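Local coordinates for protein terminase, large subunit (Bacillus phage spp1, PDB 2WBN) that cuts the viral genome to start and end packaging, through this metal-dependent nuclease domain of the ATP-driven motor that moves DNA into empty capsids, at residues Ala65-His70 against Arg196-Arg201. Residues are numbered along the deposited sequence; the frame is centred on the assembly and turned at random.
Sequences AFVRWH and RYAFER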
loop_
_atom_site.group_PDB
_atom_site.type_symbol
_atom_site.label_atom_id
_atom_site.label_comp_id
_atom_site.label_asym_id
_atom_site.label_seq_id
_atom_site.Cartn_x
_atom_site.Cartn_y
_atom_site.Cartn_z
ATOM N N ALA A 65 -4.665 6.291 3.270
ATOM C CA ALA A 65 -4.159 5.731 2.004
ATOM C C ALA A 65 -4.620 4.283 1.852
ATOM O O ALA A 65 -4.243 3.408 2.657
ATOM C CB ALA A 65 -2.650 5.824 1.952
ATOM N N PHE A 66 -5.511 4.072 0.879
ATOM C CA PHE A 66 -5.960 2.747 0.463
ATOM C C PHE A 66 -5.188 2.328 -0.793
ATOM O O PHE A 66 -5.093 3.107 -1.746
ATOM C CB PHE A 66 -7.455 2.768 0.141
ATOM C CG PHE A 66 -7.955 1.510 -0.512
ATOM C CD1 PHE A 66 -8.242 0.384 0.251
ATOM C CD2 PHE A 66 -8.122 1.446 -1.883
ATOM C CE1 PHE A 66 -8.696 -0.778 -0.342
ATOM C CE2 PHE A 66 -8.571 0.279 -2.491
ATOM C CZ PHE A 66 -8.852 -0.833 -1.723
ATOM N N VAL A 67 -4.648 1.112 -0.796
ATOM C CA VAL A 67 -3.958 0.584 -1.992
ATOM C C VAL A 67 -4.517 -0.791 -2.360
ATOM O O VAL A 67 -4.893 -1.572 -1.478
ATOM C CB VAL A 67 -2.417 0.533 -1.801
ATOM C CG1 VAL A 67 -1.873 1.929 -1.445
ATOM C CG2 VAL A 67 -1.988 -0.542 -0.731
ATOM N N ARG A 68 -4.574 -1.062 -3.670
ATOM C CA ARG A 68 -4.919 -2.362 -4.220
ATOM C C ARG A 68 -3.849 -2.762 -5.245
ATOM O O ARG A 68 -3.565 -1.997 -6.167
ATOM C CB ARG A 68 -6.288 -2.304 -4.879
ATOM C CG ARG A 68 -6.753 -3.581 -5.596
ATOM C CD ARG A 68 -8.043 -3.284 -6.382
ATOM N NE ARG A 68 -8.600 -4.444 -7.102
ATOM C CZ ARG A 68 -9.448 -5.346 -6.600
ATOM N NH1 ARG A 68 -9.856 -5.280 -5.344
ATOM N NH2 ARG A 68 -9.885 -6.351 -7.368
ATOM N N TRP A 69 -3.275 -3.946 -5.045
ATOM C CA TRP A 69 -2.202 -4.499 -5.880
ATOM C C TRP A 69 -2.543 -5.910 -6.347
ATOM O O TRP A 69 -3.348 -6.602 -5.721
ATOM C CB TRP A 69 -0.946 -4.643 -5.043
ATOM C CG TRP A 69 -0.351 -3.414 -4.527
ATOM C CD1 TRP A 69 -0.699 -2.740 -3.380
ATOM C CD2 TRP A 69 0.769 -2.729 -5.073
ATOM N NE1 TRP A 69 0.116 -1.644 -3.219
ATOM C CE2 TRP A 69 1.035 -1.624 -4.239
ATOM C CE3 TRP A 69 1.553 -2.913 -6.212
ATOM C CZ2 TRP A 69 2.058 -0.719 -4.511
ATOM C CZ3 TRP A 69 2.565 -2.019 -6.479
ATOM C CH2 TRP A 69 2.815 -0.941 -5.645
ATOM N N HIS A 70 -1.878 -6.345 -7.412
ATOM C CA HIS A 70 -1.854 -7.741 -7.821
ATOM C C HIS A 70 -0.458 -8.303 -7.594
ATOM O O HIS A 70 0.550 -7.634 -7.858
ATOM C CB HIS A 70 -2.205 -7.898 -9.297
ATOM C CG HIS A 70 -1.944 -9.280 -9.826
ATOM N ND1 HIS A 70 -2.667 -10.380 -9.423
ATOM C CD2 HIS A 70 -1.024 -9.741 -10.707
ATOM C CE1 HIS A 70 -2.208 -11.458 -10.035
ATOM N NE2 HIS A 70 -1.214 -11.096 -10.827
ATOM N N ARG A 196 2.924 -2.280 2.598
ATOM C CA ARG A 196 3.413 -3.222 3.616
ATOM C C ARG A 196 2.306 -4.029 4.290
ATOM O O ARG A 196 2.414 -5.256 4.394
ATOM C CB ARG A 196 4.153 -2.511 4.719
ATOM C CG ARG A 196 5.617 -2.320 4.507
ATOM C CD ARG A 196 6.233 -2.155 5.889
ATOM N NE ARG A 196 5.723 -0.922 6.499
ATOM C CZ ARG A 196 4.978 -0.836 7.594
ATOM N NH1 ARG A 196 4.601 -1.918 8.286
ATOM N NH2 ARG A 196 4.595 0.366 8.000
ATOM N N TYR A 197 1.270 -3.343 4.788
ATOM C CA TYR A 197 0.157 -4.045 5.434
ATOM C C TYR A 197 -0.447 -5.045 4.452
ATOM O O TYR A 197 -0.666 -6.183 4.803
ATOM C CB TYR A 197 -0.973 -3.125 5.905
ATOM C CG TYR A 197 -0.559 -1.893 6.660
ATOM C CD1 TYR A 197 0.537 -1.902 7.521
ATOM C CD2 TYR A 197 -1.298 -0.715 6.542
ATOM C CE1 TYR A 197 0.897 -0.762 8.225
ATOM C CE2 TYR A 197 -0.937 0.422 7.200
ATOM C CZ TYR A 197 0.152 0.396 8.054
ATOM O OH TYR A 197 0.481 1.535 8.725
ATOM N N ALA A 198 -0.687 -4.608 3.217
ATOM C CA ALA A 198 -1.362 -5.440 2.221
ATOM C C ALA A 198 -0.633 -6.762 1.983
ATOM O O ALA A 198 -1.275 -7.784 1.739
ATOM C CB ALA A 198 -1.517 -4.678 0.903
ATOM N N PHE A 199 0.700 -6.723 2.037
ATOM C CA PHE A 199 1.551 -7.898 1.799
ATOM C C PHE A 199 2.140 -8.559 3.045
ATOM O O PHE A 199 3.016 -9.420 2.919
ATOM C CB PHE A 199 2.691 -7.508 0.873
ATOM C CG PHE A 199 2.257 -7.339 -0.537
ATOM C CD1 PHE A 199 1.882 -6.097 -1.014
ATOM C CD2 PHE A 199 2.142 -8.441 -1.366
ATOM C CE1 PHE A 199 1.452 -5.946 -2.334
ATOM C CE2 PHE A 199 1.714 -8.290 -2.674
ATOM C CZ PHE A 199 1.358 -7.049 -3.145
ATOM N N GLU A 200 1.670 -8.193 4.237
ATOM C CA GLU A 200 2.281 -8.738 5.458
ATOM C C GLU A 200 2.220 -10.271 5.541
ATOM O O GLU A 200 3.128 -10.887 6.083
ATOM C CB GLU A 200 1.704 -8.088 6.729
ATOM C CG GLU A 200 0.266 -8.455 7.052
ATOM C CD GLU A 200 -0.123 -8.141 8.497
ATOM O OE1 GLU A 200 0.551 -7.339 9.177
ATOM O OE2 GLU A 200 -1.122 -8.721 8.955
ATOM N N ARG A 201 1.162 -10.880 5.004
ATOM C CA ARG A 201 0.995 -12.348 5.084
ATOM C C ARG A 201 1.800 -13.098 4.023
ATOM O O ARG A 201 1.820 -14.327 4.025
ATOM C CB ARG A 201 -0.475 -12.770 4.942
ATOM C CG ARG A 201 -1.497 -11.970 5.753
ATOM C CD ARG A 201 -1.227 -12.006 7.250
ATOM N NE ARG A 201 -2.018 -11.000 7.966
ATOM C CZ ARG A 201 -3.318 -11.103 8.247
ATOM N NH1 ARG A 201 -4.010 -12.185 7.894
ATOM N NH2 ARG A 201 -3.930 -10.117 8.907
#
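The T-shaped pair of Trp-69 and Phe-199 illustrates how the RNase H-like fold of this nuclease domain packs the end of its last helix, 190-198, against strand 64-72 of the central mixed sheet. Phe-199, the first residue to leave helical geometry, turns a ring edge toward the indole: the planes meet at 70°, with the phenyl centroid 5.5 Å from that of the five-membered ring. Both side chains set CG anti to the carbonyl carbon (chi1 -64° in Trp-69, -74° in Phe-199), which carries each ring into the space between strand and helix, where the side chains cross at about a right angle. The tight part of the contact is concentrated here. Ile-78 of the adjacent strand 77-86 touches both rings.

Packing is looser one residue earlier, at the end of the helix, where Val-67 and Ala-198 point toward each other but their methyls, CG2 and CB, come no closer than 4.5 Å. This looser end is buried too and lies near the metal site: the side chain of Val-67 is about 8 Å from those of the manganese ligands Asp-56 and His-190. Between the two segments the contact is apolar; the preceding turn of the helix adds a weak hydrogen bond from Trp-69 NE1 to Thr-195 OG1. At its tightest, Phe-199 CE1 sits over one face of the indole, 3.8 Å from Trp-69 CG.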